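Local coordinates for protein general negative regulator of transcription subunit 2 (Saccharomyces cerevisiae, PDB 4BY6) that acts as a core subunit of the CCR4-NOT complex, required for its integrity, and serves in transcriptional repression and cytoplasmic mRNA deadenylation, at residues E[131-135]-E[136-140]. Numbering follows the deposited sequence.
Sequences ELRKR and NWRYH
Asn136 and Trp137 turn back on Leu132 and Arg133 to form a Schellman motif, which ends helix 123-134 and sends the chain into strand 138-140 of the antiparallel sheet. Asn136 is the C-prime residue: its positive phi reverses the backbone, and its N donates to Arg133 O at 3.1 Å, approaching from above the carbonyl plane. Just before it, Arg135 reaches back along the helix end. NE and NH2 of Arg135 both donate to OE2 of Glu131, each at 2.7 Å, in a side-on salt bridge; NH1 forms a second one with Asp109.

The diagnostic second bond of the motif runs from Trp137 N to Leu132 O, 3.0 Å long, with an N-H...O angle of 156°. At Trp137, CG lies anti to the carbonyl carbon, which carries the indole back beside the last helical turn; Leu132 CD2 meets CD1 of the ring obliquely at 3.7 Å. Leu132 O lies in the ring plane, at its edge. Phe113 of helix 109-118 packs edge-to-face with this indole and also touches Leu132, so the helix end and the following turn share one apolar neighbour. Trp137 O faces Arg133, whose CA makes a CA-H...O contact with it at 3.6 Å.

The backbone of Arg138 pairs with that of Leu147 in strand 145-149. Its side chain meets Arg133, whose chain bends at chi2 (76°) and folds toward the turn. The two guanidinium planes are almost parallel, 9° apart. An alanine in place of Arg133 would probably strip the flat cover from CG of Arg138 and leave that part of the side chain less restrained. As it stands, Arg138 CG sits over one face of the Arg133 guanidinium, 3.3 Å from NH1.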
ATOM      1  N   GLU E 131      35.877 -15.626 -19.233  1.00 38.65           N
ATOM      2  CA  GLU E 131      35.907 -16.783 -18.349  1.00 34.45           C
ATOM      3  C   GLU E 131      34.875 -17.840 -18.773  1.00 39.53           C
ATOM      4  O   GLU E 131      35.142 -19.048 -18.760  1.00 37.17           O
ATOM      5  CB  GLU E 131      35.671 -16.340 -16.917  1.00 27.90           C
ATOM      6  CG  GLU E 131      35.625 -17.459 -15.922  1.00 54.81           C
ATOM      7  CD  GLU E 131      36.962 -18.137 -15.716  1.00 53.02           C
ATOM      8  OE1 GLU E 131      38.012 -17.514 -15.989  1.00 56.78           O
ATOM      9  OE2 GLU E 131      36.951 -19.305 -15.273  1.00 48.79           O
ATOM     10  N   LEU E 132      33.684 -17.388 -19.134  1.00 40.16           N
ATOM     11  CA  LEU E 132      32.681 -18.309 -19.626  1.00 37.88           C
ATOM     12  C   LEU E 132      33.142 -18.942 -20.921  1.00 41.47           C
ATOM     13  O   LEU E 132      32.954 -20.151 -21.153  1.00 36.13           O
ATOM     14  CB  LEU E 132      31.355 -17.582 -19.810  1.00 35.45           C
ATOM     15  CG  LEU E 132      30.669 -17.414 -18.461  1.00 38.49           C
ATOM     16  CD1 LEU E 132      29.489 -16.457 -18.607  1.00 34.60           C
ATOM     17  CD2 LEU E 132      30.233 -18.801 -17.969  1.00 28.10           C
ATOM     18  N   ARG E 133      33.773 -18.114 -21.746  1.00 41.52           N
ATOM     19  CA  ARG E 133      34.316 -18.573 -23.007  1.00 46.10           C
ATOM     20  C   ARG E 133      35.332 -19.698 -22.735  1.00 43.99           C
ATOM     21  O   ARG E 133      35.308 -20.741 -23.397  1.00 39.30           O
ATOM     22  CB  ARG E 133      34.943 -17.397 -23.769  1.00 50.93           C
ATOM     23  CG  ARG E 133      35.148 -17.656 -25.238  1.00 62.53           C
ATOM     24  CD  ARG E 133      33.845 -17.560 -25.971  1.00 68.22           C
ATOM     25  NE  ARG E 133      33.954 -18.121 -27.313  1.00 79.53           N
ATOM     26  CZ  ARG E 133      33.809 -19.420 -27.581  1.00 87.28           C
ATOM     27  NH1 ARG E 133      33.583 -20.287 -26.598  1.00 85.61           N
ATOM     28  NH2 ARG E 133      33.892 -19.861 -28.829  1.00 94.90           N
ATOM     29  N   LYS E 134      36.176 -19.501 -21.718  1.00 44.74           N
ATOM     30  CA  LYS E 134      37.191 -20.480 -21.328  1.00 40.10           C
ATOM     31  C   LYS E 134      36.608 -21.806 -20.830  1.00 37.03           C
ATOM     32  O   LYS E 134      37.206 -22.866 -21.015  1.00 44.49           O
ATOM     33  CB  LYS E 134      38.090 -19.873 -20.257  1.00 38.16           C
ATOM     34  CG  LYS E 134      38.900 -20.877 -19.489  1.00 42.82           C
ATOM     35  CD  LYS E 134      39.886 -20.190 -18.601  1.00 50.80           C
ATOM     36  CE  LYS E 134      40.541 -21.163 -17.638  1.00 55.04           C
ATOM     37  NZ  LYS E 134      41.796 -20.532 -17.138  1.00 58.78           N
ATOM     38  N   ARG E 135      35.450 -21.742 -20.189  1.00 45.02           N
ATOM     39  CA  ARG E 135      34.761 -22.931 -19.691  1.00 42.64           C
ATOM     40  C   ARG E 135      33.874 -23.568 -20.753  1.00 47.84           C
ATOM     41  O   ARG E 135      32.960 -24.354 -20.440  1.00 44.90           O
ATOM     42  CB  ARG E 135      33.925 -22.576 -18.478  1.00 38.93           C
ATOM     43  CG  ARG E 135      34.753 -22.004 -17.384  1.00 41.17           C
ATOM     44  CD  ARG E 135      33.901 -21.531 -16.241  1.00 37.35           C
ATOM     45  NE  ARG E 135      34.744 -20.839 -15.277  1.00 33.71           N
ATOM     46  CZ  ARG E 135      34.354 -20.497 -14.060  1.00 40.32           C
ATOM     47  NH1 ARG E 135      33.117 -20.779 -13.659  1.00 34.92           N
ATOM     48  NH2 ARG E 135      35.199 -19.867 -13.255  1.00 31.85           N
ATOM     49  N   ASN E 136      34.149 -23.210 -22.004  1.00 37.70           N
ATOM     50  CA  ASN E 136      33.471 -23.785 -23.159  1.00 53.84           C
ATOM     51  C   ASN E 136      31.962 -23.429 -23.253  1.00 43.20           C
ATOM     52  O   ASN E 136      31.161 -24.206 -23.773  1.00 43.30           O
ATOM     53  CB  ASN E 136      33.674 -25.298 -23.185  1.00 42.09           C
ATOM     54  CG  ASN E 136      33.476 -25.864 -24.559  1.00 60.06           C
ATOM     55  OD1 ASN E 136      33.751 -25.189 -25.554  1.00 65.52           O
ATOM     56  ND2 ASN E 136      32.968 -27.098 -24.638  1.00 52.40           N
ATOM     57  N   TRP E 137      31.586 -22.256 -22.744  1.00 43.56           N
ATOM     58  CA  TRP E 137      30.281 -21.678 -23.033  1.00 47.43           C
ATOM     59  C   TRP E 137      30.428 -20.812 -24.268  1.00 51.44           C
ATOM     60  O   TRP E 137      31.448 -20.161 -24.452  1.00 56.45           O
ATOM     61  CB  TRP E 137      29.765 -20.827 -21.866  1.00 43.44           C
ATOM     62  CG  TRP E 137      29.272 -21.618 -20.734  1.00 46.66           C
ATOM     63  CD1 TRP E 137      30.003 -22.073 -19.668  1.00 46.39           C
ATOM     64  CD2 TRP E 137      27.930 -22.054 -20.517  1.00 46.61           C
ATOM     65  NE1 TRP E 137      29.195 -22.770 -18.810  1.00 38.86           N
ATOM     66  CE2 TRP E 137      27.916 -22.775 -19.305  1.00 46.13           C
ATOM     67  CE3 TRP E 137      26.737 -21.907 -21.230  1.00 44.95           C
ATOM     68  CZ2 TRP E 137      26.748 -23.348 -18.786  1.00 44.17           C
ATOM     69  CZ3 TRP E 137      25.583 -22.478 -20.719  1.00 46.52           C
ATOM     70  CH2 TRP E 137      25.596 -23.188 -19.504  1.00 45.79           C
ATOM     71  N   ARG E 138      29.409 -20.783 -25.105  1.00 50.89           N
ATOM     72  CA  ARG E 138      29.406 -19.880 -26.238  1.00 49.89           C
ATOM     73  C   ARG E 138      28.208 -18.934 -26.120  1.00 52.90           C
ATOM     74  O   ARG E 138      27.140 -19.322 -25.642  1.00 56.83           O
ATOM     75  CB  ARG E 138      29.367 -20.664 -27.546  1.00 44.65           C
ATOM     76  CG  ARG E 138      30.699 -21.254 -27.977  1.00 44.38           C
ATOM     77  CD  ARG E 138      30.537 -22.766 -28.243  1.00 66.67           C
ATOM     78  NE  ARG E 138      30.445 -23.190 -29.653  1.00 70.13           N
ATOM     79  CZ  ARG E 138      30.109 -24.427 -30.036  1.00 63.70           C
ATOM     80  NH1 ARG E 138      29.821 -25.347 -29.118  1.00 60.91           N
ATOM     81  NH2 ARG E 138      30.050 -24.751 -31.331  1.00 59.30           N
ATOM     82  N   TYR E 139      28.401 -17.684 -26.523  1.00 40.27           N
ATOM     83  CA  TYR E 139      27.351 -16.666 -26.404  1.00 43.54           C
ATOM     84  C   TYR E 139      26.565 -16.450 -27.708  1.00 42.42           C
ATOM     85  O   TYR E 139      27.139 -16.094 -28.736  1.00 49.76           O
ATOM     86  CB  TYR E 139      27.963 -15.339 -25.942  1.00 49.54           C
ATOM     87  CG  TYR E 139      26.963 -14.222 -25.851  1.00 45.79           C
ATOM     88  CD1 TYR E 139      26.018 -14.194 -24.832  1.00 41.25           C
ATOM     89  CD2 TYR E 139      26.962 -13.194 -26.775  1.00 42.82           C
ATOM     90  CE1 TYR E 139      25.098 -13.185 -24.744  1.00 40.39           C
ATOM     91  CE2 TYR E 139      26.048 -12.173 -26.690  1.00 41.34           C
ATOM     92  CZ  TYR E 139      25.117 -12.169 -25.674  1.00 40.61           C
ATOM     93  OH  TYR E 139      24.213 -11.134 -25.591  1.00 43.64           O
ATOM     94  N   HIS E 140      25.253 -16.671 -27.664  1.00 37.80           N
ATOM     95  CA  HIS E 140      24.404 -16.450 -28.834  1.00 37.93           C
ATOM     96  C   HIS E 140      24.026 -14.985 -28.981  1.00 39.20           C
ATOM     97  O   HIS E 140      23.403 -14.409 -28.083  1.00 41.53           O
ATOM     98  CB  HIS E 140      23.145 -17.305 -28.743  1.00 36.34           C
ATOM     99  CG  HIS E 140      22.408 -17.432 -30.038  1.00 42.40           C
ATOM    100  ND1 HIS E 140      21.397 -16.566 -30.407  1.00 51.90           N
ATOM    101  CD2 HIS E 140      22.544 -18.311 -31.057  1.00 40.36           C
ATOM    102  CE1 HIS E 140      20.926 -16.924 -31.591  1.00 50.07           C
ATOM    103  NE2 HIS E 140      21.608 -17.975 -32.012  1.00 45.87           N
TER